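Local coordinates for single-stranded DNA-binding protein DdrB (Deinococcus radiodurans, PDB 4NOE), which binds single-stranded DNA and assists accurate annealing of DNA strands, probably as part of the response to DNA damage, at residues L38-S42 against I80-H84. Sequence-based numbering, arbitrary orientation.
Sequences LGWTS and IHRGH
Thr41 and Arg82 reach for each other from opposite directions, and the threonine hydroxyl is held by Arg82 NE and, less surely, by NH2 of the same guanidinium. Arg82 NE lies 3.0 Å from Thr41 OG1, in a moderately bent bond. The second bond, 3.1 Å from Arg82 NH2 to Thr41 OG1, is bent further and doubtful, because the place of that nitrogen is less certain. The oxygen sits near the guanidinium plane, at the edge, tilted 19° out of it as seen from NE. Thr41 can offer both groups at once because its first torsion (chi1 58°) sets OG1 between the backbone N and the carbonyl carbon and leaves the methyl beside N; Thr41 CG2 then meets the imidazole of His81 obliquely, 3.6 Å from His81 NE2. The arginine chain, bent at chi2 and chi3, brings its head round to the loop.

A water links the backbones alongside: it donates to Gly39 O at 3.3 Å and accepts from Arg82 N at 3.0 Å. Further out, the strongest polar partner of Arg82 is Thr12 O, just past strand 6-11, and the Thr41 backbone bonds with Ile11 of that strand. Trp40, whose CB leaves the backbone away from the turn, stacks on Tyr35.

The contact joins a helix C-terminus to a hairpin turn: Gly39, with positive phi, ends helix 28-37 in a Schellman motif, and His81 to His84 form the type I' turn of the two-residue beta hairpin between strands 77-81 and 84-91.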
loop_
_atom_site.group_PDB
_atom_site.type_symbol
_atom_site.label_atom_id
_atom_site.label_comp_id
_atom_site.label_asym_id
_atom_site.label_seq_id
_atom_site.Cartn_x
_atom_site.Cartn_y
_atom_site.Cartn_z
ATOM N N LEU E 38 -16.115 -31.060 19.959
ATOM C CA LEU E 38 -15.005 -31.657 19.214
ATOM C C LEU E 38 -14.131 -30.585 18.565
ATOM O O LEU E 38 -13.141 -30.899 17.900
ATOM C CB LEU E 38 -15.516 -32.631 18.148
ATOM C CG LEU E 38 -16.272 -33.863 18.657
ATOM C CD1 LEU E 38 -16.715 -34.732 17.490
ATOM C CD2 LEU E 38 -15.422 -34.668 19.643
ATOM N N GLY E 39 -14.505 -29.322 18.756
ATOM C CA GLY E 39 -13.774 -28.216 18.160
ATOM C C GLY E 39 -14.183 -27.954 16.719
ATOM O O GLY E 39 -13.478 -27.271 15.981
ATOM N N TRP E 40 -15.324 -28.489 16.303
ATOM C CA TRP E 40 -15.820 -28.156 14.979
ATOM C C TRP E 40 -16.490 -26.791 15.025
ATOM O O TRP E 40 -17.176 -26.467 15.990
ATOM C CB TRP E 40 -16.844 -29.177 14.495
ATOM C CG TRP E 40 -16.314 -30.539 14.232
ATOM C CD1 TRP E 40 -15.161 -31.102 14.731
ATOM C CD2 TRP E 40 -16.932 -31.540 13.420
ATOM N NE1 TRP E 40 -15.036 -32.397 14.276
ATOM C CE2 TRP E 40 -16.105 -32.686 13.468
ATOM C CE3 TRP E 40 -18.100 -31.579 12.657
ATOM C CZ2 TRP E 40 -16.418 -33.856 12.775
ATOM C CZ3 TRP E 40 -18.412 -32.739 11.978
ATOM C CH2 TRP E 40 -17.569 -33.864 12.039
ATOM N N THR E 41 -16.307 -26.006 13.968
ATOM C CA THR E 41 -16.927 -24.691 13.887
ATOM C C THR E 41 -17.767 -24.590 12.633
ATOM O O THR E 41 -17.542 -25.322 11.665
ATOM C CB THR E 41 -15.867 -23.562 13.842
ATOM O OG1 THR E 41 -14.990 -23.766 12.725
ATOM C CG2 THR E 41 -15.061 -23.548 15.116
ATOM N N SER E 42 -18.728 -23.671 12.638
ATOM C CA SER E 42 -19.573 -23.451 11.466
ATOM C C SER E 42 -19.592 -21.975 11.102
ATOM O O SER E 42 -19.911 -21.138 11.941
ATOM C CB SER E 42 -20.996 -23.893 11.757
ATOM O OG SER E 42 -21.786 -23.769 10.583
ATOM N N ILE E 80 -10.181 -20.987 23.975
ATOM C CA ILE E 80 -9.455 -21.608 22.882
ATOM C C ILE E 80 -10.422 -21.826 21.737
ATOM O O ILE E 80 -11.439 -22.502 21.895
ATOM C CB ILE E 80 -8.894 -22.979 23.289
ATOM C CG1 ILE E 80 -8.123 -22.891 24.613
ATOM C CG2 ILE E 80 -8.020 -23.548 22.173
ATOM C CD1 ILE E 80 -6.965 -21.913 24.576
ATOM N N HIS E 81 -10.097 -21.267 20.579
ATOM C CA HIS E 81 -10.944 -21.397 19.405
ATOM C C HIS E 81 -10.053 -21.562 18.179
ATOM O O HIS E 81 -9.198 -20.704 17.916
ATOM C CB HIS E 81 -11.812 -20.140 19.275
ATOM C CG HIS E 81 -12.732 -20.143 18.086
ATOM N ND1 HIS E 81 -12.405 -19.543 16.888
ATOM C CD2 HIS E 81 -13.979 -20.648 17.928
ATOM C CE1 HIS E 81 -13.413 -19.678 16.042
ATOM N NE2 HIS E 81 -14.382 -20.339 16.645
ATOM N N ARG E 82 -10.249 -22.657 17.441
ATOM C CA ARG E 82 -9.401 -23.011 16.292
ATOM C C ARG E 82 -7.905 -22.929 16.572
ATOM O O ARG E 82 -7.140 -22.427 15.742
ATOM C CB ARG E 82 -9.718 -22.140 15.075
ATOM C CG ARG E 82 -11.078 -22.375 14.480
ATOM C CD ARG E 82 -10.948 -23.209 13.222
ATOM N NE ARG E 82 -12.050 -24.153 13.145
ATOM C CZ ARG E 82 -11.933 -25.421 12.788
ATOM N NH1 ARG E 82 -10.751 -25.925 12.435
ATOM N NH2 ARG E 82 -13.012 -26.179 12.770
ATOM N N GLY E 83 -7.483 -23.404 17.736
ATOM C CA GLY E 83 -6.066 -23.443 18.058
ATOM C C GLY E 83 -5.458 -22.147 18.573
ATOM O O GLY E 83 -4.266 -22.114 18.872
ATOM N N HIS E 84 -6.264 -21.089 18.680
ATOM C CA HIS E 84 -5.787 -19.807 19.207
ATOM C C HIS E 84 -6.368 -19.534 20.593
ATOM O O HIS E 84 -7.502 -19.929 20.893
ATOM C CB HIS E 84 -6.200 -18.655 18.274
ATOM C CG HIS E 84 -5.696 -18.790 16.869
ATOM N ND1 HIS E 84 -4.393 -18.508 16.510
ATOM C CD2 HIS E 84 -6.334 -19.142 15.725
ATOM C CE1 HIS E 84 -4.245 -18.703 15.212
ATOM N NE2 HIS E 84 -5.406 -19.090 14.711
HETATM O O HOH W 1 -12.180 -24.946 17.910
#